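Enoyl-CoA hydratase/isomerase family protein (Bacillus anthracis, PDB 3KQF) probably catalyses the reversible hydration of enoyl-CoA thioesters as a crotonase-type hydratase, working as an oligomer. Local coordinates at residues G117-L122 and P146-T151; V105-N110 and D125-A130; V19-L24 and I58-G63; K65-G70 and G111-G116. All blocks are in the same frame, centred on the assembly; numbering follows the deposited sequence. Where two conformers were deposited one is given.

Interaction 1 (G117-L122 and P146-T151); sequences GTELSL and PGAGGT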
loop_
_atom_site.group_PDB
_atom_site.type_symbol
_atom_site.label_atom_id
_atom_site.label_comp_id
_atom_site.label_asym_id
_atom_site.label_seq_id
_atom_site.Cartn_x
_atom_site.Cartn_y
_atom_site.Cartn_z
ATOM N N GLY A 117 -14.017 13.254 -11.145
ATOM C CA GLY A 117 -12.708 13.705 -11.684
ATOM C C GLY A 117 -11.534 12.996 -11.023
ATOM O O GLY A 117 -10.542 12.628 -11.691
ATOM N N THR A 118 -11.586 12.835 -9.697
ATOM C CA THR A 118 -10.557 12.038 -9.042
ATOM C C THR A 118 -10.708 10.554 -9.448
ATOM O O THR A 118 -9.708 9.862 -9.669
ATOM C CB THR A 118 -10.505 12.260 -7.515
ATOM O OG1 THR A 118 -9.864 13.520 -7.255
ATOM C CG2 THR A 118 -9.682 11.187 -6.823
ATOM N N GLU A 119 -11.949 10.076 -9.572
ATOM C CA GLU A 119 -12.174 8.705 -9.997
ATOM C C GLU A 119 -11.584 8.433 -11.379
ATOM O O GLU A 119 -10.984 7.366 -11.613
ATOM C CB GLU A 119 -13.662 8.363 -9.961
ATOM C CG GLU A 119 -14.178 8.263 -8.567
ATOM C CD GLU A 119 -15.644 7.943 -8.494
ATOM O OE1 GLU A 119 -16.467 8.637 -9.164
ATOM O OE2 GLU A 119 -15.990 7.018 -7.728
ATOM N N LEU A 120 -11.738 9.393 -12.280
ATOM C CA LEU A 120 -11.202 9.275 -13.631
ATOM C C LEU A 120 -9.671 9.184 -13.591
ATOM O O LEU A 120 -9.065 8.352 -14.297
ATOM C CB LEU A 120 -11.654 10.482 -14.483
ATOM C CG LEU A 120 -11.206 10.504 -15.940
ATOM C CD1 LEU A 120 -11.689 9.221 -16.629
ATOM C CD2 LEU A 120 -11.712 11.756 -16.652
ATOM N N SER A 121 -9.039 9.994 -12.740
ATOM C CA SER A 121 -7.570 9.964 -12.624
ATOM C C SER A 121 -7.089 8.640 -12.007
ATOM O O SER A 121 -6.027 8.174 -12.341
ATOM C CB SER A 121 -7.031 11.157 -11.820
ATOM O OG SER A 121 -7.142 10.938 -10.438
ATOM N N LEU A 122 -7.900 8.030 -11.136
ATOM C CA LEU A 122 -7.560 6.735 -10.520
ATOM C C LEU A 122 -7.666 5.584 -11.518
ATOM O O LEU A 122 -7.005 4.576 -11.344
ATOM C CB LEU A 122 -8.453 6.442 -9.313
ATOM C CG LEU A 122 -8.160 7.325 -8.077
ATOM C CD1 LEU A 122 -9.305 7.290 -7.069
ATOM C CD2 LEU A 122 -6.828 6.941 -7.410
ATOM N N PRO A 146 -18.566 7.725 -3.539
ATOM C CA PRO A 146 -17.960 7.569 -4.867
ATOM C C PRO A 146 -18.573 6.312 -5.499
ATOM O O PRO A 146 -18.522 5.240 -4.903
ATOM C CB PRO A 146 -16.470 7.400 -4.566
ATOM C CG PRO A 146 -16.265 8.058 -3.204
ATOM C CD PRO A 146 -17.561 7.795 -2.462
ATOM N N GLY A 147 -19.191 6.455 -6.667
ATOM C CA GLY A 147 -19.858 5.328 -7.309
ATOM C C GLY A 147 -19.208 4.819 -8.567
ATOM O O GLY A 147 -19.749 3.905 -9.230
ATOM N N ALA A 148 -18.057 5.402 -8.901
ATOM C CA ALA A 148 -17.294 5.017 -10.074
ATOM C C ALA A 148 -15.887 4.555 -9.698
ATOM O O ALA A 148 -14.915 4.921 -10.349
ATOM C CB ALA A 148 -17.231 6.184 -11.068
ATOM N N GLY A 149 -15.790 3.785 -8.611
ATOM C CA GLY A 149 -14.542 3.191 -8.186
ATOM C C GLY A 149 -13.706 3.903 -7.151
ATOM O O GLY A 149 -12.728 3.335 -6.669
ATOM N N GLY A 150 -14.069 5.129 -6.780
ATOM C CA GLY A 150 -13.300 5.839 -5.769
ATOM C C GLY A 150 -13.106 5.097 -4.454
ATOM O O GLY A 150 -12.050 5.198 -3.838
ATOM N N THR A 151 -14.124 4.360 -3.988
ATOM C CA THR A 151 -13.989 3.634 -2.720
ATOM C C THR A 151 -13.065 2.412 -2.830
ATOM O O THR A 151 -12.652 1.848 -1.817
ATOM C CB THR A 151 -15.368 3.114 -2.176
ATOM O OG1 THR A 151 -15.850 2.070 -3.017
ATOM C CG2 THR A 151 -16.397 4.234 -2.081
HETATM O O HOH W 1 -12.075 5.204 -10.077
HETATM O O HOH W 2 -18.464 9.262 -7.949
#

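Interaction 2 (V105-N110 and D125-A130); sequences VIAAIN and DFRIAA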
loop_
_atom_site.group_PDB
_atom_site.type_symbol
_atom_site.label_atom_id
_atom_site.label_comp_id
_atom_site.label_asym_id
_atom_site.label_seq_id
_atom_site.Cartn_x
_atom_site.Cartn_y
_atom_site.Cartn_z
ATOM N N VAL A 105 -2.182 4.552 -19.647
ATOM C CA VAL A 105 -2.950 5.781 -19.710
ATOM C C VAL A 105 -2.431 6.698 -18.623
ATOM O O VAL A 105 -2.350 6.301 -17.446
ATOM C CB VAL A 105 -4.502 5.517 -19.516
ATOM C CG1 VAL A 105 -5.281 6.824 -19.547
ATOM C CG2 VAL A 105 -5.037 4.494 -20.545
ATOM N N ILE A 106 -2.003 7.888 -19.025
ATOM C CA ILE A 106 -1.447 8.889 -18.117
ATOM C C ILE A 106 -2.439 10.007 -17.949
ATOM O O ILE A 106 -2.929 10.550 -18.933
ATOM C CB ILE A 106 -0.128 9.484 -18.700
ATOM C CG1 ILE A 106 0.877 8.357 -19.020
ATOM C CG2 ILE A 106 0.468 10.481 -17.748
ATOM C CD1 ILE A 106 2.196 8.847 -19.703
ATOM N N ALA A 107 -2.778 10.319 -16.702
ATOM C CA ALA A 107 -3.644 11.431 -16.400
ATOM C C ALA A 107 -2.786 12.689 -16.244
ATOM O O ALA A 107 -1.790 12.686 -15.502
ATOM C CB ALA A 107 -4.441 11.171 -15.096
ATOM N N ALA A 108 -3.122 13.742 -16.984
ATOM C CA ALA A 108 -2.436 15.029 -16.872
ATOM C C ALA A 108 -3.479 15.958 -16.257
ATOM O O ALA A 108 -4.356 16.501 -16.960
ATOM C CB ALA A 108 -1.949 15.538 -18.248
ATOM N N ILE A 109 -3.384 16.119 -14.936
ATOM C CA ILE A 109 -4.363 16.853 -14.141
ATOM C C ILE A 109 -4.014 18.338 -14.123
ATOM O O ILE A 109 -3.162 18.787 -13.367
ATOM C CB ILE A 109 -4.466 16.247 -12.714
ATOM C CG1 ILE A 109 -4.598 14.717 -12.811
ATOM C CG2 ILE A 109 -5.668 16.848 -11.952
ATOM C CD1 ILE A 109 -4.600 13.968 -11.469
ATOM N N ASN A 110 -4.689 19.067 -15.009
ATOM C CA ASN A 110 -4.461 20.483 -15.259
ATOM C C ASN A 110 -5.206 21.440 -14.335
ATOM O O ASN A 110 -5.021 22.648 -14.421
ATOM C CB ASN A 110 -4.863 20.799 -16.709
ATOM C CG ASN A 110 -6.329 20.450 -17.004
ATOM O OD1 ASN A 110 -6.719 19.277 -16.996
ATOM N ND2 ASN A 110 -7.134 21.472 -17.309
ATOM N N ASP A 125 -3.366 4.604 -15.358
ATOM C CA ASP A 125 -2.197 3.892 -14.813
ATOM C C ASP A 125 -1.385 4.735 -13.827
ATOM O O ASP A 125 -0.957 4.231 -12.800
ATOM C CB ASP A 125 -1.301 3.391 -15.941
ATOM C CG ASP A 125 -1.972 2.322 -16.774
ATOM O OD1 ASP A 125 -1.810 1.135 -16.426
ATOM O OD2 ASP A 125 -2.740 2.655 -17.696
ATOM N N PHE A 126 -1.069 5.980 -14.194
ATOM C CA PHE A 126 -0.427 6.923 -13.262
ATOM C C PHE A 126 -0.810 8.353 -13.615
ATOM O O PHE A 126 -1.416 8.609 -14.674
ATOM C CB PHE A 126 1.085 6.699 -13.057
ATOM C CG PHE A 126 1.898 6.848 -14.291
ATOM C CD1 PHE A 126 2.456 8.079 -14.630
ATOM C CD2 PHE A 126 2.123 5.755 -15.106
ATOM C CE1 PHE A 126 3.210 8.215 -15.770
ATOM C CE2 PHE A 126 2.895 5.878 -16.251
ATOM C CZ PHE A 126 3.440 7.110 -16.585
ATOM N N ARG A 127 -0.462 9.265 -12.707
ATOM C CA ARG A 127 -0.913 10.633 -12.734
ATOM C C ARG A 127 0.179 11.693 -12.598
ATOM O O ARG A 127 1.099 11.569 -11.788
ATOM C CB ARG A 127 -1.872 10.775 -11.534
ATOM C CG ARG A 127 -3.168 9.971 -11.649
ATOM C CD ARG A 127 -3.670 9.392 -10.303
ATOM N NE ARG A 127 -2.787 8.303 -9.876
ATOM C CZ ARG A 127 -2.820 7.053 -10.370
ATOM N NH1 ARG A 127 -1.945 6.152 -9.949
ATOM N NH2 ARG A 127 -3.706 6.709 -11.288
ATOM N N ILE A 128 0.070 12.722 -13.428
ATOM C CA ILE A 128 0.952 13.900 -13.367
ATOM C C ILE A 128 -0.008 15.054 -13.075
ATOM O O ILE A 128 -0.998 15.224 -13.795
ATOM C CB ILE A 128 1.646 14.207 -14.680
ATOM C CG1 ILE A 128 2.413 12.999 -15.223
ATOM C CG2 ILE A 128 2.607 15.439 -14.508
ATOM C CD1 ILE A 128 2.922 13.220 -16.628
ATOM N N ALA A 129 0.267 15.839 -12.046
ATOM C CA ALA A 129 -0.578 16.983 -11.682
ATOM C C ALA A 129 0.107 18.338 -11.777
ATOM O O ALA A 129 1.273 18.471 -11.465
ATOM C CB ALA A 129 -1.072 16.828 -10.273
ATOM N N ALA A 130 -0.676 19.350 -12.143
ATOM C CA ALA A 130 -0.217 20.717 -12.142
ATOM C C ALA A 130 -0.063 21.105 -10.677
ATOM O O ALA A 130 -0.843 20.636 -9.834
ATOM C CB ALA A 130 -1.246 21.638 -12.807
#

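Interaction 3 (V19-L24 and I58-G63); sequences VVKISL and ILTGAG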
loop_
_atom_site.group_PDB
_atom_site.type_symbol
_atom_site.label_atom_id
_atom_site.label_comp_id
_atom_site.label_asym_id
_atom_site.label_seq_id
_atom_site.Cartn_x
_atom_site.Cartn_y
_atom_site.Cartn_z
ATOM N N VAL A 19 1.320 8.224 -29.705
ATOM C CA VAL A 19 0.651 8.795 -28.520
ATOM C C VAL A 19 -0.618 9.541 -28.898
ATOM O O VAL A 19 -0.607 10.351 -29.830
ATOM C CB VAL A 19 1.587 9.776 -27.773
ATOM C CG1 VAL A 19 0.885 10.401 -26.558
ATOM C CG2 VAL A 19 2.862 9.048 -27.342
ATOM N N VAL A 20 -1.715 9.253 -28.185
ATOM C CA VAL A 20 -2.981 9.936 -28.400
ATOM C C VAL A 20 -3.318 10.698 -27.125
ATOM O O VAL A 20 -3.139 10.165 -26.029
ATOM C CB VAL A 20 -4.144 8.963 -28.781
ATOM C CG1 VAL A 20 -4.406 7.972 -27.706
ATOM C CG2 VAL A 20 -5.419 9.765 -29.136
ATOM N N LYS A 21 -3.763 11.941 -27.267
ATOM C CA LYS A 21 -4.127 12.792 -26.122
ATOM C C LYS A 21 -5.598 13.098 -26.229
ATOM O O LYS A 21 -6.043 13.683 -27.228
ATOM C CB LYS A 21 -3.321 14.103 -26.126
ATOM C CG LYS A 21 -3.632 15.022 -24.954
ATOM C CD LYS A 21 -2.883 16.351 -24.989
ATOM C CE LYS A 21 -3.382 17.255 -26.097
ATOM N NZ LYS A 21 -2.874 18.636 -25.945
ATOM N N ILE A 22 -6.359 12.664 -25.230
ATOM C CA ILE A 22 -7.786 12.901 -25.170
ATOM C C ILE A 22 -8.025 14.031 -24.169
ATOM O O ILE A 22 -7.557 13.952 -23.040
ATOM C CB ILE A 22 -8.542 11.659 -24.673
ATOM C CG1 ILE A 22 -8.224 10.443 -25.555
ATOM C CG2 ILE A 22 -10.032 11.940 -24.655
ATOM C CD1 ILE A 22 -8.831 9.150 -25.063
ATOM N N SER A 23 -8.713 15.089 -24.590
ATOM C CA SER A 23 -8.973 16.222 -23.709
ATOM C C SER A 23 -10.468 16.435 -23.468
ATOM O O SER A 23 -11.234 16.621 -24.431
ATOM C CB SER A 23 -8.396 17.508 -24.310
ATOM O OG SER A 23 -7.025 17.404 -24.616
ATOM N N LEU A 24 -10.900 16.404 -22.207
ATOM C CA LEU A 24 -12.298 16.725 -21.903
ATOM C C LEU A 24 -12.445 18.178 -22.361
ATOM O O LEU A 24 -11.607 19.016 -22.032
ATOM C CB LEU A 24 -12.629 16.559 -20.421
ATOM C CG LEU A 24 -12.361 15.190 -19.800
ATOM C CD1 LEU A 24 -12.803 15.172 -18.349
ATOM C CD2 LEU A 24 -13.051 14.060 -20.566
ATOM N N ILE A 58 -2.830 9.802 -23.280
ATOM C CA ILE A 58 -2.821 10.867 -22.265
ATOM C C ILE A 58 -4.262 11.381 -22.119
ATOM O O ILE A 58 -4.928 11.652 -23.120
ATOM C CB ILE A 58 -1.891 12.035 -22.659
ATOM C CG1 ILE A 58 -0.453 11.558 -22.737
ATOM C CG2 ILE A 58 -2.008 13.176 -21.623
ATOM C CD1 ILE A 58 0.502 12.553 -23.449
ATOM N N LEU A 59 -4.729 11.501 -20.881
ATOM C CA LEU A 59 -6.071 11.986 -20.605
ATOM C C LEU A 59 -5.933 13.292 -19.831
ATOM O O LEU A 59 -5.269 13.333 -18.797
ATOM C CB LEU A 59 -6.854 10.941 -19.802
ATOM C CG LEU A 59 -8.337 11.209 -19.544
ATOM C CD1 LEU A 59 -9.084 11.464 -20.851
ATOM C CD2 LEU A 59 -8.968 10.030 -18.767
ATOM N N THR A 60 -6.562 14.353 -20.326
ATOM C CA THR A 60 -6.468 15.672 -19.686
ATOM C C THR A 60 -7.747 16.485 -19.892
ATOM O O THR A 60 -8.701 16.012 -20.517
ATOM C CB THR A 60 -5.220 16.438 -20.233
ATOM O OG1 THR A 60 -4.878 17.532 -19.375
ATOM C CG2 THR A 60 -5.448 16.951 -21.675
ATOM N N GLY A 61 -7.783 17.674 -19.293
ATOM C CA GLY A 61 -8.888 18.599 -19.447
ATOM C C GLY A 61 -8.472 19.857 -20.196
ATOM O O GLY A 61 -7.290 20.251 -20.202
ATOM N N ALA A 62 -9.439 20.490 -20.857
ATOM C CA ALA A 62 -9.182 21.732 -21.570
ATOM C C ALA A 62 -9.107 22.864 -20.561
ATOM O O ALA A 62 -9.767 22.816 -19.529
ATOM C CB ALA A 62 -10.292 22.009 -22.582
ATOM N N GLY A 63 -8.293 23.870 -20.859
ATOM C CA GLY A 63 -8.170 25.046 -20.005
ATOM C C GLY A 63 -7.166 24.895 -18.887
ATOM O O GLY A 63 -6.406 23.924 -18.845
#

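Interaction 4 (K65-G70 and G111-G116); sequences KAFCAG and GIALGG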
loop_
_atom_site.group_PDB
_atom_site.type_symbol
_atom_site.label_atom_id
_atom_site.label_comp_id
_atom_site.label_asym_id
_atom_site.label_seq_id
_atom_site.Cartn_x
_atom_site.Cartn_y
_atom_site.Cartn_z
ATOM N N LYS A 65 -8.216 25.642 -15.462
ATOM C CA LYS A 65 -8.933 25.634 -14.184
ATOM C C LYS A 65 -9.448 24.265 -13.748
ATOM O O LYS A 65 -9.497 23.979 -12.554
ATOM C CB LYS A 65 -10.099 26.642 -14.184
ATOM C CG LYS A 65 -9.633 28.115 -14.192
ATOM C CD LYS A 65 -10.773 29.096 -13.904
ATOM C CE LYS A 65 -10.238 30.523 -13.738
ATOM N NZ LYS A 65 -11.302 31.545 -13.488
ATOM N N ALA A 66 -9.818 23.414 -14.697
ATOM C CA ALA A 66 -10.379 22.131 -14.327
ATOM C C ALA A 66 -9.967 20.961 -15.202
ATOM O O ALA A 66 -9.970 21.043 -16.430
ATOM C CB ALA A 66 -11.918 22.236 -14.298
ATOM N N PHE A 67 -9.561 19.879 -14.540
ATOM C CA PHE A 67 -9.315 18.606 -15.210
ATOM C C PHE A 67 -10.709 18.008 -15.428
ATOM O O PHE A 67 -11.106 17.666 -16.549
ATOM C CB PHE A 67 -8.453 17.699 -14.312
ATOM C CG PHE A 67 -8.371 16.267 -14.752
ATOM C CD1 PHE A 67 -7.562 15.886 -15.814
ATOM C CD2 PHE A 67 -9.067 15.277 -14.064
ATOM C CE1 PHE A 67 -7.467 14.558 -16.201
ATOM C CE2 PHE A 67 -8.957 13.930 -14.453
ATOM C CZ PHE A 67 -8.163 13.585 -15.517
ATOM N N CYS A 68 -11.451 17.891 -14.338
ATOM C CA CYS A 68 -12.801 17.322 -14.363
ATOM C C CYS A 68 -13.491 17.557 -13.016
ATOM O O CYS A 68 -13.065 17.034 -11.982
ATOM C CB CYS A 68 -12.748 15.835 -14.693
ATOM S SG CYS A 68 -14.411 15.074 -14.630
ATOM N N ALA A 69 -14.568 18.340 -13.030
ATOM C CA ALA A 69 -15.295 18.676 -11.806
ATOM C C ALA A 69 -16.182 17.544 -11.321
ATOM O O ALA A 69 -16.856 17.690 -10.305
ATOM C CB ALA A 69 -16.134 19.936 -12.012
ATOM N N GLY A 70 -16.173 16.418 -12.037
ATOM C CA GLY A 70 -16.982 15.245 -11.665
ATOM C C GLY A 70 -18.271 15.138 -12.452
ATOM O O GLY A 70 -18.376 15.660 -13.557
ATOM N N GLY A 111 -6.065 20.912 -13.471
ATOM C CA GLY A 111 -6.841 21.759 -12.570
ATOM C C GLY A 111 -7.626 20.907 -11.604
ATOM O O GLY A 111 -7.220 19.789 -11.300
ATOM N N ILE A 112 -8.755 21.430 -11.119
ATOM C CA ILE A 112 -9.574 20.684 -10.160
ATOM C C ILE A 112 -9.968 19.317 -10.709
ATOM O O ILE A 112 -10.265 19.158 -11.889
ATOM C CB ILE A 112 -10.850 21.445 -9.667
ATOM C CG1 ILE A 112 -11.784 21.822 -10.822
ATOM C CG2 ILE A 112 -10.460 22.695 -8.850
ATOM C CD1 ILE A 112 -13.196 22.170 -10.361
ATOM N N ALA A 113 -9.946 18.329 -9.825
ATOM C CA ALA A 113 -10.300 16.952 -10.154
ATOM C C ALA A 113 -11.082 16.480 -8.958
ATOM O O ALA A 113 -10.509 15.984 -7.980
ATOM C CB ALA A 113 -9.041 16.099 -10.347
ATOM N N LEU A 114 -12.394 16.596 -9.044
ATOM C CA LEU A 114 -13.238 16.319 -7.893
ATOM C C LEU A 114 -14.264 15.294 -8.165
ATOM O O LEU A 114 -14.862 15.295 -9.237
ATOM C CB LEU A 114 -13.952 17.592 -7.485
ATOM C CG LEU A 114 -13.078 18.794 -7.192
ATOM C CD1 LEU A 114 -13.977 20.011 -7.008
ATOM C CD2 LEU A 114 -12.189 18.553 -5.972
ATOM N N GLY A 115 -14.437 14.397 -7.197
ATOM C CA GLY A 115 -15.440 13.338 -7.281
ATOM C C GLY A 115 -15.106 12.444 -8.462
ATOM O O GLY A 115 -14.007 11.858 -8.518
ATOM N N GLY A 116 -16.023 12.396 -9.428
ATOM C CA GLY A 116 -15.809 11.656 -10.679
ATOM C C GLY A 116 -14.488 12.025 -11.352
ATOM O O GLY A 116 -13.933 11.217 -12.075
#

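Interaction 1 (G117-L122 and P146-T151)
Glu119 reaches from helix 116-123 into the glycine-rich turn 146-150, where the crotonase fold leads into helix 150-158. The tight part of the contact is built around one carboxylate oxygen. Glu119 OE2 accepts from Gly150 N at 2.9 Å, along the lone pair that points away from OE1. It also accepts from Ala148 N at 2.9 Å, but this donor comes from above the carboxylate plane, about 39° out of it. Two bonds from different directions restrict the rotation of the carboxylate. The amides of Gly147 and Gly149 lie near OE2 but are poorly angled. Pro146 CB presses on Glu119 OE2 at 3.2 Å, and Ala148 CB sits 3.2 Å from Glu119 OE1. The chain gets there by running straight out: CG lies anti to the carbonyl carbon and the next bond is extended (chi2 179°). Gly150 has no side chain, and Glu119 CG passes 3.8 Å from its CA. Met95 and Glu139 also touch the Glu119 side chain. In enoyl-CoA hydratases a glutamate at the start of this helix is part of the active site, and Glu119 probably matches it. The turn faces another chain as well: Gly149 N bonds to Glu234 of the second subunit. The other side of the contact is looser. Leu122 CD1 comes no nearer than 4.4 Å to Gly150 CA. Between the backbones a water bridges, donating to Glu119 O and to Ala148 O, both at 2.9 Å.

Interaction 2 (V105-N110 and D125-A130)
Strands 105-109 and 126-130 run parallel, with Ile106 beside Phe126 and Ile109 beside Ala129. Backbone hydrogen bonds make the main ladder. Ala107 N donates to Phe126 O at 3.0 Å, and Ala107 O takes Ile128 N at 2.8 Å. Ile109 repeats the pattern with Ile128 O and Ala130 N. Four CA-H...O contacts fill in between. At the start of the pair a side chain joins the ladder: Asp125 OD2 accepts from Val105 N at 2.8 Å, on its anti side and 33° out of the carboxylate plane. The return bond from Asp125 N to Val105 O is weak. The carboxylate is shared, since OD2 also bridges to Lys216 and OD1 to Lys164 of the third subunit. Apolar contacts lie on both faces. Phe126 CG is wedged between backbone N and carbonyl carbon (chi1 61°), and its ring lies alongside Ile106, with CZ 3.7 Å from Ile106 CG1. Ile128 CD1 crosses to Ile106 CG2 at 3.8 Å. On the other face Ala107 CB meets Arg127 CG at 3.9 Å, and Ile109 CB meets Ala129 CB at 4.2 Å. Arg127 then bends away, and its guanidinium reaches Cys124 O, Ser121 O and Glu185. In the main crotonase sheet the pair lies between strands 56-61 and 186-188, with helix 193-206 over the Phe126 and Ile128 face.

Interaction 3 (V19-L24 and I58-G63)
Ile58 O is met by two groups of the neighbouring strand. Ile22 N donates to it at 2.7 Å, nearly head-on to the carbonyl (C=O...N angle 171°). Lys21 CA adds a CA-H...O contact to the same oxygen at 3.3 Å. The bonding then alternates up the strands. Ile58 N donates to Val20 O, Thr60 N to Ile22 O and Leu24 N to Thr60 O. Ala62 N closes the series on Leu24 O at 2.9 Å, past the end of strand 56-61. The residues thus pair as Lys21 with Ile58 and Ser23 with Thr60, all parallel. The two strands belong to a beta-alpha-beta unit of the crotonase fold, with helix 35-49 as the connection. That helix covers the face of Ile22 and Leu24. Helix 193-206 lies on the other face, against Val19 and Ile58. On this face Ile58 carries much of the packing. Its CD1 reaches Val19 CG1 at 3.8 Å, while its CG2 lies 4.1 Å from Lys21 CG. The lysine chain starts extended (chi1 -179°) and bends at chi3, and its NZ forms a salt bridge with Glu194. Further along the same face, Thr60 turns its methyl to the neighbouring strand: CG2 sits 3.4 Å from Ser23 OG. Its hydroxyl is used elsewhere, with Thr60 OG1 bonded to Ala108 O of the next strand. At the far end Ala62 CB rests 3.3 Å from Leu24 O.

Interaction 4 (K65-G70 and G111-G116)
Phe67 starts its contact at CB, which lies 3.4 Å from Ile112 O and 3.9 Å from Gly111 O. With CG anti to the backbone N (chi1 168°), the ring turns away from segment 111-116. On one ring side CD2 still meets Ala113 CB at 3.8 Å, and beyond it CE2 reaches Gly117 O. On the other side CD1 lies by Ala108 O and Ile109 CA. Next along the ring, CE1 touches Leu59 O and Thr60 CA, so the ring is buried among the sheet ends and the start of helix 116-123. CZ, at the tip, lies near Leu120 CD2. The backbone explains how Phe67 comes to sit here. Ile112 O accepts from both Phe67 N at 2.8 Å and Cys68 N at 3.0 Å. The register slips by one residue between Ala66 and Cys68, a beta bulge in a parallel pairing. Cys68 N lies in the carbonyl plane of Ile112, while Phe67 N is tilted 23° from it. Ile112 N to Lys65 O precedes the bulge, and Leu114 N to Cys68 O follows it. In crotonases backbone amides soon after this bulge and at the start of the following helix form the oxyanion hole, so this pairing probably lies beside that site. Gly70 CA lies 3.2 Å from Leu114 O and 3.7 Å from Gly116 N. Gly70 N donates to Cys68 SG at 3.4 Å.

From the N terminus, interaction 3 comes first. It closes the loop through helix 35-49 and is complete before the others begin. Interaction 4 opens directly after it at residues 65-70 and closes at 111-116, so its loop takes in helix 81-99. Interaction 2 opens at 105-110, before interaction 4 has closed, and ends at 125-130, so the two cross. Interaction 1 starts at 117-122, inside the loop of interaction 2, and closes beyond it at 146-151, so these cross too. Interactions 3 and 2 share the main sheet, where strands 56-61 and 105-109 are neighbours. Interaction 4 joins that sheet to the smaller one, and interaction 1 ties helix 116-123 to helix 150-158.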